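Local atomic coordinates of glycosyl hydrolase (Streptomyces cattleya, PDB entry 7LR8), a protein that probably hydrolyses glycosidic bonds as a GH5 subfamily 18 enzyme of N-glycan degradation, and binds the disaccharide Manβ1-4GlcNAc. Residues 14-19 against 344-349; 42-47 against 324-329; 130-135 against 178-183. The protein carries 1 engineered substitution. All coordinates share one frame; numbering follows the deposited sequence.

Contact 1 of 3, residues 14-19 against 344-349; sequences PRFGVN and RRWRTE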
loop_
_atom_site.group_PDB
_atom_site.type_symbol
_atom_site.label_atom_id
_atom_site.label_comp_id
_atom_site.label_asym_id
_atom_site.label_seq_id
_atom_site.Cartn_x
_atom_site.Cartn_y
_atom_site.Cartn_z
ATOM N N PRO B 14 22.710 -15.701 -26.890
ATOM C CA PRO B 14 21.572 -15.508 -25.984
ATOM C C PRO B 14 21.837 -16.076 -24.597
ATOM O O PRO B 14 22.453 -17.138 -24.445
ATOM C CB PRO B 14 20.438 -16.269 -26.683
ATOM C CG PRO B 14 21.129 -17.326 -27.411
ATOM C CD PRO B 14 22.378 -16.665 -27.950
ATOM N N ARG B 15 21.352 -15.356 -23.591
ATOM C CA ARG B 15 21.412 -15.760 -22.196
ATOM C C ARG B 15 20.083 -16.373 -21.768
ATOM O O ARG B 15 19.038 -16.147 -22.380
ATOM C CB ARG B 15 21.768 -14.571 -21.312
ATOM C CG ARG B 15 22.965 -13.799 -21.853
ATOM C CD ARG B 15 23.507 -12.866 -20.817
ATOM N NE ARG B 15 23.515 -13.516 -19.514
ATOM C CZ ARG B 15 24.231 -13.101 -18.477
ATOM N NH1 ARG B 15 25.013 -12.027 -18.591
ATOM N NH2 ARG B 15 24.166 -13.765 -17.332
ATOM N N PHE B 16 20.140 -17.167 -20.701
ATOM C CA PHE B 16 18.980 -17.899 -20.211
ATOM C C PHE B 16 18.829 -17.659 -18.717
ATOM O O PHE B 16 19.796 -17.791 -17.963
ATOM C CB PHE B 16 19.130 -19.399 -20.525
ATOM C CG PHE B 16 19.228 -19.699 -21.998
ATOM C CD1 PHE B 16 18.079 -19.824 -22.763
ATOM C CD2 PHE B 16 20.465 -19.832 -22.626
ATOM C CE1 PHE B 16 18.153 -20.094 -24.124
ATOM C CE2 PHE B 16 20.546 -20.092 -23.981
ATOM C CZ PHE B 16 19.383 -20.228 -24.732
ATOM N N GLY B 17 17.624 -17.306 -18.288
ATOM C CA GLY B 17 17.420 -16.994 -16.893
ATOM C C GLY B 17 15.967 -17.120 -16.510
ATOM O O GLY B 17 15.138 -17.585 -17.296
ATOM N N VAL B 18 15.673 -16.738 -15.266
ATOM C CA VAL B 18 14.308 -16.810 -14.751
ATOM C C VAL B 18 13.979 -15.537 -13.994
ATOM O O VAL B 18 14.855 -14.875 -13.428
ATOM C CB VAL B 18 14.066 -18.029 -13.835
ATOM C CG1 VAL B 18 14.172 -19.314 -14.623
ATOM C CG2 VAL B 18 15.040 -18.036 -12.669
ATOM N N ASN B 19 12.695 -15.193 -14.004
ATOM C CA ASN B 19 12.151 -14.223 -13.063
ATOM C C ASN B 19 11.979 -14.906 -11.716
ATOM O O ASN B 19 11.254 -15.900 -11.620
ATOM C CB ASN B 19 10.820 -13.686 -13.584
ATOM C CG ASN B 19 10.997 -12.873 -14.839
ATOM O OD1 ASN B 19 11.322 -11.698 -14.768
ATOM N ND2 ASN B 19 10.827 -13.503 -15.998
ATOM N N ARG B 344 20.312 -26.618 -22.304
ATOM C CA ARG B 344 21.423 -27.546 -22.481
ATOM C C ARG B 344 21.708 -27.775 -23.956
ATOM O O ARG B 344 22.872 -27.804 -24.379
ATOM C CB ARG B 344 21.111 -28.871 -21.777
ATOM C CG ARG B 344 22.257 -29.875 -21.803
ATOM C CD ARG B 344 21.735 -31.294 -21.985
ATOM N NE ARG B 344 21.051 -31.446 -23.264
ATOM C CZ ARG B 344 21.653 -31.799 -24.396
ATOM N NH1 ARG B 344 22.957 -32.047 -24.407
ATOM N NH2 ARG B 344 20.954 -31.906 -25.517
ATOM N N ARG B 345 20.649 -27.937 -24.755
ATOM C CA ARG B 345 20.799 -28.144 -26.191
ATOM C C ARG B 345 21.506 -26.963 -26.837
ATOM O O ARG B 345 22.457 -27.138 -27.611
ATOM C CB ARG B 345 19.420 -28.370 -26.818
ATOM C CG ARG B 345 19.408 -28.709 -28.298
ATOM C CD ARG B 345 17.975 -28.608 -28.836
ATOM N NE ARG B 345 17.003 -29.134 -27.875
ATOM C CZ ARG B 345 15.801 -28.607 -27.655
ATOM N NH1 ARG B 345 15.413 -27.529 -28.326
ATOM N NH2 ARG B 345 14.986 -29.151 -26.754
ATOM N N TRP B 346 21.066 -25.746 -26.513
ATOM C CA TRP B 346 21.718 -24.571 -27.077
ATOM C C TRP B 346 23.178 -24.483 -26.637
ATOM O O TRP B 346 24.069 -24.231 -27.458
ATOM C CB TRP B 346 20.969 -23.289 -26.704
ATOM C CG TRP B 346 21.596 -22.133 -27.418
ATOM C CD1 TRP B 346 21.217 -21.604 -28.621
ATOM C CD2 TRP B 346 22.767 -21.404 -27.010
ATOM N NE1 TRP B 346 22.070 -20.580 -28.974
ATOM C CE2 TRP B 346 23.028 -20.442 -28.003
ATOM C CE3 TRP B 346 23.612 -21.471 -25.896
ATOM C CZ2 TRP B 346 24.098 -19.553 -27.915
ATOM C CZ3 TRP B 346 24.672 -20.593 -25.812
ATOM C CH2 TRP B 346 24.904 -19.644 -26.811
ATOM N N ARG B 347 23.448 -24.673 -25.337
ATOM C CA ARG B 347 24.829 -24.580 -24.859
ATOM C C ARG B 347 25.714 -25.666 -25.463
ATOM O O ARG B 347 26.924 -25.459 -25.629
ATOM C CB ARG B 347 24.886 -24.654 -23.328
ATOM C CG ARG B 347 24.129 -23.549 -22.589
ATOM C CD ARG B 347 24.607 -23.424 -21.139
ATOM N NE ARG B 347 23.729 -22.586 -20.312
ATOM C CZ ARG B 347 23.664 -21.258 -20.398
ATOM N NH1 ARG B 347 24.412 -20.615 -21.283
ATOM N NH2 ARG B 347 22.838 -20.567 -19.607
ATOM N N THR B 348 25.140 -26.823 -25.797
ATOM C CA THR B 348 25.936 -27.909 -26.356
ATOM C C THR B 348 26.218 -27.690 -27.838
ATOM O O THR B 348 27.345 -27.897 -28.296
ATOM C CB THR B 348 25.228 -29.253 -26.148
ATOM O OG1 THR B 348 25.031 -29.483 -24.747
ATOM C CG2 THR B 348 26.049 -30.403 -26.740
ATOM N N GLU B 349 25.212 -27.260 -28.598
ATOM C CA GLU B 349 25.355 -27.163 -30.042
ATOM C C GLU B 349 25.731 -25.769 -30.529
ATOM O O GLU B 349 26.202 -25.644 -31.665
ATOM C CB GLU B 349 24.059 -27.620 -30.726
ATOM C CG GLU B 349 23.625 -29.044 -30.352
ATOM C CD GLU B 349 24.572 -30.135 -30.861
ATOM O OE1 GLU B 349 24.276 -31.327 -30.626
ATOM O OE2 GLU B 349 25.602 -29.819 -31.500
#
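In the (β/α)8 barrel of a GH5 glycosidase the first strand, 15-19, is packed by the helix that follows the last strand, 334-349, and here Pro14 and Phe16 of the strand side meet Trp346 and Arg347 near the helix's C-terminal end. The pyrrolidine ring of Pro14 sits over one face of the indole, its CG 3.4 Å above the plane and displaced toward the rim. The closest pair is Pro14 CD and Trp346 CZ2, 3.4 Å apart, a snug fit between a flat, polarisable ring and a rigid aliphatic one. Phe16 meets the same indole obliquely: Phe16 CE2 comes within 3.9 Å of Trp346 CE3, and the plane of Phe16 and that of the five-membered ring of Trp346 are inclined at 57°. With CG anti to the backbone N (chi1 -174°) the indole is carried toward the strand, and Pro14 CG and Phe16 CE2 both lie over one of its faces, toward the rim. Arg347 reaches in with a chain extended from CG to NE. Its guanidinium lays one face against the edge of the Phe16 ring, the planes almost perpendicular at 88°, with Arg347 NH2 3.9 Å from Phe16 CD2. That same nitrogen is satisfied by a salt bridge to Asp51 and a bond to Gly49 O, while Asp51 also accepts a hydrogen bond from the backbone N of Phe16 and forms a salt bridge with Arg15. Replacing Trp346 with alanine would probably leave the Pro14 ring without its aromatic platform and open a gap beside the edge of Phe16. Leu293 of helix 281-293 touches Pro14, Phe16 and Trp346, completing an apolar patch between strand and outer helices, the layered arrangement of a (β/α)8 barrel.

Contact 2 of 3, residues 42-47 against 324-329; sequences LDSVAA and GLLTQD
Ser44 OG is held by two groups outside the pair of segments, the carbonyl O of Asp41 one turn back in helix 35-46 and NE2 of His307, and it also lies against Leu326. Its torsion, chi1 67°, sets OG between the backbone N and the carbonyl carbon, within range of the preceding helical turn. Leu326 CD1 approaches Ser44 OG to 3.5 Å. The small serine lets both leucine methyls, Leu326 CD1 and CD2, come within 4.1 Å of Ser44 CB. A looser touch follows at Val45, whose CG2 stands 4.3 Å from Leu326 CD1. The loop is fixed by its own bonds: Leu326 pairs through its backbone with Ser306 and Asp308, and Thr327 OG1 makes a short hydrogen bond, 2.5 Å, to Asp329 OD1, arriving from above the carboxylate plane, and a further one with Arg331 N. His307 also touches Leu326, so one residue serves both sides of the contact. Since no hydrogen bond crosses directly between 42-47 and 324-329, their attraction is largely dispersive, and the hydroxyl can probably lie against a methyl at little cost, since Asp41 and His307 already bond it.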
loop_
_atom_site.group_PDB
_atom_site.type_symbol
_atom_site.label_atom_id
_atom_site.label_comp_id
_atom_site.label_asym_id
_atom_site.label_seq_id
_atom_site.Cartn_x
_atom_site.Cartn_y
_atom_site.Cartn_z
ATOM N N LEU B 42 17.768 -20.393 -5.181
ATOM C CA LEU B 42 18.726 -20.174 -6.256
ATOM C C LEU B 42 19.503 -21.448 -6.576
ATOM O O LEU B 42 19.863 -21.672 -7.736
ATOM C CB LEU B 42 19.662 -19.013 -5.894
ATOM C CG LEU B 42 18.925 -17.677 -5.692
ATOM C CD1 LEU B 42 19.885 -16.553 -5.305
ATOM C CD2 LEU B 42 18.124 -17.294 -6.929
ATOM N N ASP B 43 19.737 -22.312 -5.583
ATOM C CA ASP B 43 20.318 -23.622 -5.868
ATOM C C ASP B 43 19.490 -24.372 -6.901
ATOM O O ASP B 43 20.031 -24.975 -7.837
ATOM C CB ASP B 43 20.410 -24.462 -4.596
ATOM C CG ASP B 43 21.568 -24.086 -3.725
ATOM O OD1 ASP B 43 22.463 -23.343 -4.184
ATOM O OD2 ASP B 43 21.582 -24.553 -2.571
ATOM N N SER B 44 18.165 -24.355 -6.740
ATOM C CA SER B 44 17.322 -25.126 -7.642
ATOM C C SER B 44 17.271 -24.492 -9.023
ATOM O O SER B 44 17.018 -25.189 -10.015
ATOM C CB SER B 44 15.910 -25.288 -7.053
ATOM O OG SER B 44 15.214 -24.060 -6.982
ATOM N N VAL B 45 17.509 -23.184 -9.106
ATOM C CA VAL B 45 17.556 -22.489 -10.388
ATOM C C VAL B 45 18.858 -22.793 -11.115
ATOM O O VAL B 45 18.865 -23.103 -12.316
ATOM C CB VAL B 45 17.380 -20.976 -10.160
ATOM C CG1 VAL B 45 17.732 -20.184 -11.413
ATOM C CG2 VAL B 45 15.950 -20.681 -9.688
ATOM N N ALA B 46 19.980 -22.734 -10.392
ATOM C CA ALA B 46 21.280 -23.033 -10.991
ATOM C C ALA B 46 21.362 -24.476 -11.488
ATOM O O ALA B 46 22.046 -24.756 -12.480
ATOM C CB ALA B 46 22.392 -22.755 -9.979
ATOM N N ALA B 47 20.658 -25.399 -10.827
ATOM C CA ALA B 47 20.652 -26.796 -11.255
ATOM C C ALA B 47 20.080 -26.962 -12.660
ATOM O O ALA B 47 20.414 -27.931 -13.361
ATOM C CB ALA B 47 19.861 -27.650 -10.263
ATOM N N GLY B 324 5.439 -21.486 -12.223
ATOM C CA GLY B 324 6.822 -21.825 -11.933
ATOM C C GLY B 324 7.353 -22.943 -12.815
ATOM O O GLY B 324 6.609 -23.775 -13.336
ATOM N N LEU B 325 8.677 -22.928 -13.009
ATOM C CA LEU B 325 9.385 -24.093 -13.518
ATOM C C LEU B 325 9.661 -25.093 -12.411
ATOM O O LEU B 325 9.935 -26.266 -12.695
ATOM C CB LEU B 325 10.704 -23.660 -14.163
ATOM C CG LEU B 325 10.595 -22.726 -15.367
ATOM C CD1 LEU B 325 11.984 -22.349 -15.881
ATOM C CD2 LEU B 325 9.751 -23.356 -16.477
ATOM N N LEU B 326 9.590 -24.638 -11.161
ATOM C CA LEU B 326 9.795 -25.454 -9.976
ATOM C C LEU B 326 8.577 -25.321 -9.065
ATOM O O LEU B 326 7.923 -24.274 -9.020
ATOM C CB LEU B 326 11.069 -25.014 -9.232
ATOM C CG LEU B 326 12.342 -25.219 -10.062
ATOM C CD1 LEU B 326 13.288 -24.026 -9.940
ATOM C CD2 LEU B 326 13.019 -26.505 -9.631
ATOM N N THR B 327 8.291 -26.385 -8.318
ATOM C CA THR B 327 7.195 -26.352 -7.365
ATOM C C THR B 327 7.574 -25.528 -6.132
ATOM O O THR B 327 8.703 -25.048 -5.977
ATOM C CB THR B 327 6.810 -27.764 -6.927
ATOM O OG1 THR B 327 7.880 -28.322 -6.162
ATOM C CG2 THR B 327 6.510 -28.654 -8.121
ATOM N N GLN B 328 6.594 -25.386 -5.238
ATOM C CA GLN B 328 6.806 -24.720 -3.959
ATOM C C GLN B 328 7.901 -25.392 -3.143
ATOM O O GLN B 328 8.668 -24.716 -2.447
ATOM C CB GLN B 328 5.497 -24.706 -3.177
ATOM C CG GLN B 328 4.741 -23.445 -3.389
ATOM C CD GLN B 328 5.341 -22.319 -2.602
ATOM O OE1 GLN B 328 5.519 -22.428 -1.387
ATOM N NE2 GLN B 328 5.675 -21.227 -3.284
ATOM N N ASP B 329 7.975 -26.722 -3.187
ATOM C CA ASP B 329 9.035 -27.437 -2.492
ATOM C C ASP B 329 10.260 -27.661 -3.370
ATOM O O ASP B 329 11.050 -28.561 -3.081
ATOM C CB ASP B 329 8.518 -28.770 -1.942
ATOM C CG ASP B 329 7.551 -29.460 -2.880
ATOM O OD1 ASP B 329 7.924 -29.718 -4.043
ATOM O OD2 ASP B 329 6.413 -29.752 -2.453
#

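Contact 3 of 3, residues 130-135 against 178-183; sequences EYLRTL and RRMLDA. With AE3 (2-(2-ethoxyethoxy)ethanol), chain F.
Leu132 CD1 lies 3.7 Å from Met180 SD and 3.8 Å from Met180 CB, the two side chains crossing at about a right angle. Methionine suits this place because its flexible chain, bent at chi2 and chi3, brings the polarisable sulfur round to the leucine methyl. The other half of the contact is made by backbone and small groups. Arg133 and Ala183 bring their CA atoms within 5.0 Å, a separation that suits the small methyl of alanine. Ala183 O faces the aliphatic root of the arginine, 3.5 Å from Arg133 CG, and Arg133 CA makes a bent CA-H...O contact with Ala183 O, 3.6 Å away (130° at the hydrogen). Beyond this root the arginine leads away, CG being anti to the backbone N and the chain bending at chi3. There it grips Glu130 side-on: Arg133 NE meets Glu130 OE1 at 3.0 Å and Arg133 NH2 meets Glu130 OE2 at 2.7 Å, both nearly straight and on the syn sides, close to the guanidinium plane but tilted out of the carboxylate's. This intrahelical salt bridge fixes the rotation of the guanidinium. On the other helix Arg179 reaches out with an extended chain, and its NH1 donates a hydrogen bond to O4 of a bound 2-(2-ethoxyethoxy)ethanol. Met148 of strand 145-152 touches Leu132 and Val150 touches Met180: helices 122-139 and 170-187 pack side by side on the outside of this strand, as successive helices of a (β/α)8 barrel do.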
loop_
_atom_site.group_PDB
_atom_site.type_symbol
_atom_site.label_atom_id
_atom_site.label_comp_id
_atom_site.label_asym_id
_atom_site.label_seq_id
_atom_site.Cartn_x
_atom_site.Cartn_y
_atom_site.Cartn_z
ATOM N N GLU B 130 15.857 9.006 -6.814
ATOM C CA GLU B 130 16.821 8.756 -5.747
ATOM C C GLU B 130 16.806 7.292 -5.328
ATOM O O GLU B 130 17.859 6.719 -5.009
ATOM C CB GLU B 130 16.526 9.667 -4.549
ATOM C CG GLU B 130 17.514 9.563 -3.379
ATOM C CD GLU B 130 18.997 9.747 -3.752
ATOM O OE1 GLU B 130 19.346 10.258 -4.848
ATOM O OE2 GLU B 130 19.828 9.348 -2.926
ATOM N N TYR B 131 15.620 6.678 -5.332
ATOM C CA TYR B 131 15.482 5.254 -5.046
ATOM C C TYR B 131 16.252 4.403 -6.056
ATOM O O TYR B 131 17.050 3.540 -5.672
ATOM C CB TYR B 131 13.988 4.914 -5.041
ATOM C CG TYR B 131 13.594 3.464 -5.111
ATOM C CD1 TYR B 131 13.881 2.578 -4.079
ATOM C CD2 TYR B 131 12.911 2.983 -6.215
ATOM C CE1 TYR B 131 13.486 1.235 -4.152
ATOM C CE2 TYR B 131 12.513 1.630 -6.300
ATOM C CZ TYR B 131 12.814 0.772 -5.265
ATOM O OH TYR B 131 12.418 -0.555 -5.315
ATOM N N LEU B 132 16.046 4.652 -7.353
ATOM C CA LEU B 132 16.734 3.860 -8.375
ATOM C C LEU B 132 18.241 4.085 -8.333
ATOM O O LEU B 132 19.021 3.133 -8.442
ATOM C CB LEU B 132 16.196 4.191 -9.767
ATOM C CG LEU B 132 14.753 3.818 -10.104
ATOM C CD1 LEU B 132 14.435 4.291 -11.512
ATOM C CD2 LEU B 132 14.555 2.315 -9.983
ATOM N N ARG B 133 18.667 5.345 -8.180
ATOM C CA ARG B 133 20.086 5.637 -8.039
ATOM C C ARG B 133 20.683 4.910 -6.840
ATOM O O ARG B 133 21.806 4.394 -6.913
ATOM C CB ARG B 133 20.283 7.149 -7.893
ATOM C CG ARG B 133 21.735 7.599 -8.086
ATOM C CD ARG B 133 22.008 8.950 -7.424
ATOM N NE ARG B 133 21.743 8.896 -5.993
ATOM C CZ ARG B 133 22.585 8.402 -5.091
ATOM N NH1 ARG B 133 23.778 7.939 -5.463
ATOM N NH2 ARG B 133 22.227 8.372 -3.814
ATOM N N THR B 134 19.952 4.892 -5.722
ATOM C CA THR B 134 20.438 4.258 -4.498
ATOM C C THR B 134 20.621 2.754 -4.692
ATOM O O THR B 134 21.648 2.187 -4.294
ATOM C CB THR B 134 19.468 4.542 -3.344
ATOM O OG1 THR B 134 19.516 5.940 -3.016
ATOM C CG2 THR B 134 19.856 3.770 -2.089
ATOM N N LEU B 135 19.631 2.089 -5.297
ATOM C CA LEU B 135 19.765 0.654 -5.550
ATOM C C LEU B 135 20.954 0.375 -6.453
ATOM O O LEU B 135 21.785 -0.495 -6.154
ATOM C CB LEU B 135 18.488 0.087 -6.179
ATOM C CG LEU B 135 17.226 0.134 -5.314
ATOM C CD1 LEU B 135 16.164 -0.796 -5.888
ATOM C CD2 LEU B 135 17.538 -0.229 -3.871
ATOM N N ARG B 178 13.540 8.772 -19.402
ATOM C CA ARG B 178 14.916 9.257 -19.501
ATOM C C ARG B 178 15.439 9.704 -18.143
ATOM O O ARG B 178 16.612 9.478 -17.813
ATOM C CB ARG B 178 15.007 10.399 -20.512
ATOM C CG ARG B 178 15.210 9.898 -21.933
ATOM C CD ARG B 178 15.264 11.033 -22.935
ATOM N NE ARG B 178 13.930 11.555 -23.210
ATOM C CZ ARG B 178 13.178 11.175 -24.237
ATOM N NH1 ARG B 178 11.973 11.702 -24.406
ATOM N NH2 ARG B 178 13.633 10.277 -25.097
ATOM N N ARG B 179 14.582 10.339 -17.341
ATOM C CA ARG B 179 14.999 10.758 -16.008
ATOM C C ARG B 179 15.280 9.554 -15.117
ATOM O O ARG B 179 16.271 9.542 -14.378
ATOM C CB ARG B 179 13.931 11.647 -15.387
ATOM C CG ARG B 179 14.289 12.143 -14.012
ATOM C CD ARG B 179 13.585 13.437 -13.720
ATOM N NE ARG B 179 13.962 13.924 -12.404
ATOM C CZ ARG B 179 13.241 14.783 -11.696
ATOM N NH1 ARG B 179 12.102 15.256 -12.192
ATOM N NH2 ARG B 179 13.663 15.165 -10.498
ATOM N N MET B 180 14.415 8.537 -15.168
ATOM C CA MET B 180 14.650 7.323 -14.390
ATOM C C MET B 180 15.948 6.649 -14.806
ATOM O O MET B 180 16.754 6.250 -13.955
ATOM C CB MET B 180 13.475 6.356 -14.534
ATOM C CG MET B 180 12.151 6.878 -13.952
ATOM S SD MET B 180 12.257 7.262 -12.176
ATOM C CE MET B 180 12.354 9.041 -12.237
ATOM N N LEU B 181 16.174 6.518 -16.117
ATOM C CA LEU B 181 17.365 5.811 -16.584
ATOM C C LEU B 181 18.646 6.601 -16.330
ATOM O O LEU B 181 19.694 6.000 -16.054
ATOM C CB LEU B 181 17.222 5.481 -18.065
ATOM C CG LEU B 181 16.225 4.338 -18.273
ATOM C CD1 LEU B 181 15.667 4.394 -19.670
ATOM C CD2 LEU B 181 16.890 2.970 -17.998
ATOM N N ASP B 182 18.597 7.936 -16.417
ATOM C CA ASP B 182 19.760 8.731 -16.038
ATOM C C ASP B 182 20.121 8.491 -14.575
ATOM O O ASP B 182 21.303 8.429 -14.224
ATOM C CB ASP B 182 19.506 10.222 -16.280
ATOM C CG ASP B 182 19.502 10.601 -17.756
ATOM O OD1 ASP B 182 19.936 9.792 -18.602
ATOM O OD2 ASP B 182 19.056 11.728 -18.070
ATOM N N ALA B 183 19.113 8.344 -13.710
ATOM C CA ALA B 183 19.384 8.059 -12.305
ATOM C C ALA B 183 20.039 6.695 -12.134
ATOM O O ALA B 183 20.996 6.554 -11.361
ATOM C CB ALA B 183 18.096 8.136 -11.491
HETATM C C1 AE3 F . 12.636 19.546 -13.916
HETATM C C2 AE3 F . 11.185 19.904 -13.609
HETATM O O2 AE3 F . 10.768 19.240 -12.451
HETATM C C3 AE3 F . 9.478 18.711 -12.552
HETATM C C4 AE3 F . 9.567 17.187 -12.576
HETATM O O3 AE3 F . 8.483 16.658 -13.285
HETATM C C5 AE3 F . 8.430 15.259 -13.292
HETATM C C6 AE3 F . 8.972 14.721 -14.615
HETATM O O4 AE3 F . 10.357 14.535 -14.519
#

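Contacts 1 and 2 share a neighbourhood: Val18 of the first strand packs against Val45 and Leu325, so strand 15-19, helix 35-46 and the 324-329 loop meet there, the loop leading into the helix of contact 1. Contact 3 stands apart, its centre about 30 Å from that of contact 1 and 31 Å from that of contact 2, and joins two successive barrel helices. Contacts 2 and 3 are buried, whereas contact 1 is partly buried, toward the N-terminal end of the first strand. Their chemistry follows: large aromatic rings and a salt-bridged arginine fill the wide strand-helix gap of contact 1, methyls meet a satisfied hydroxyl in contact 2, and an alanine lets the helices of contact 3 come close.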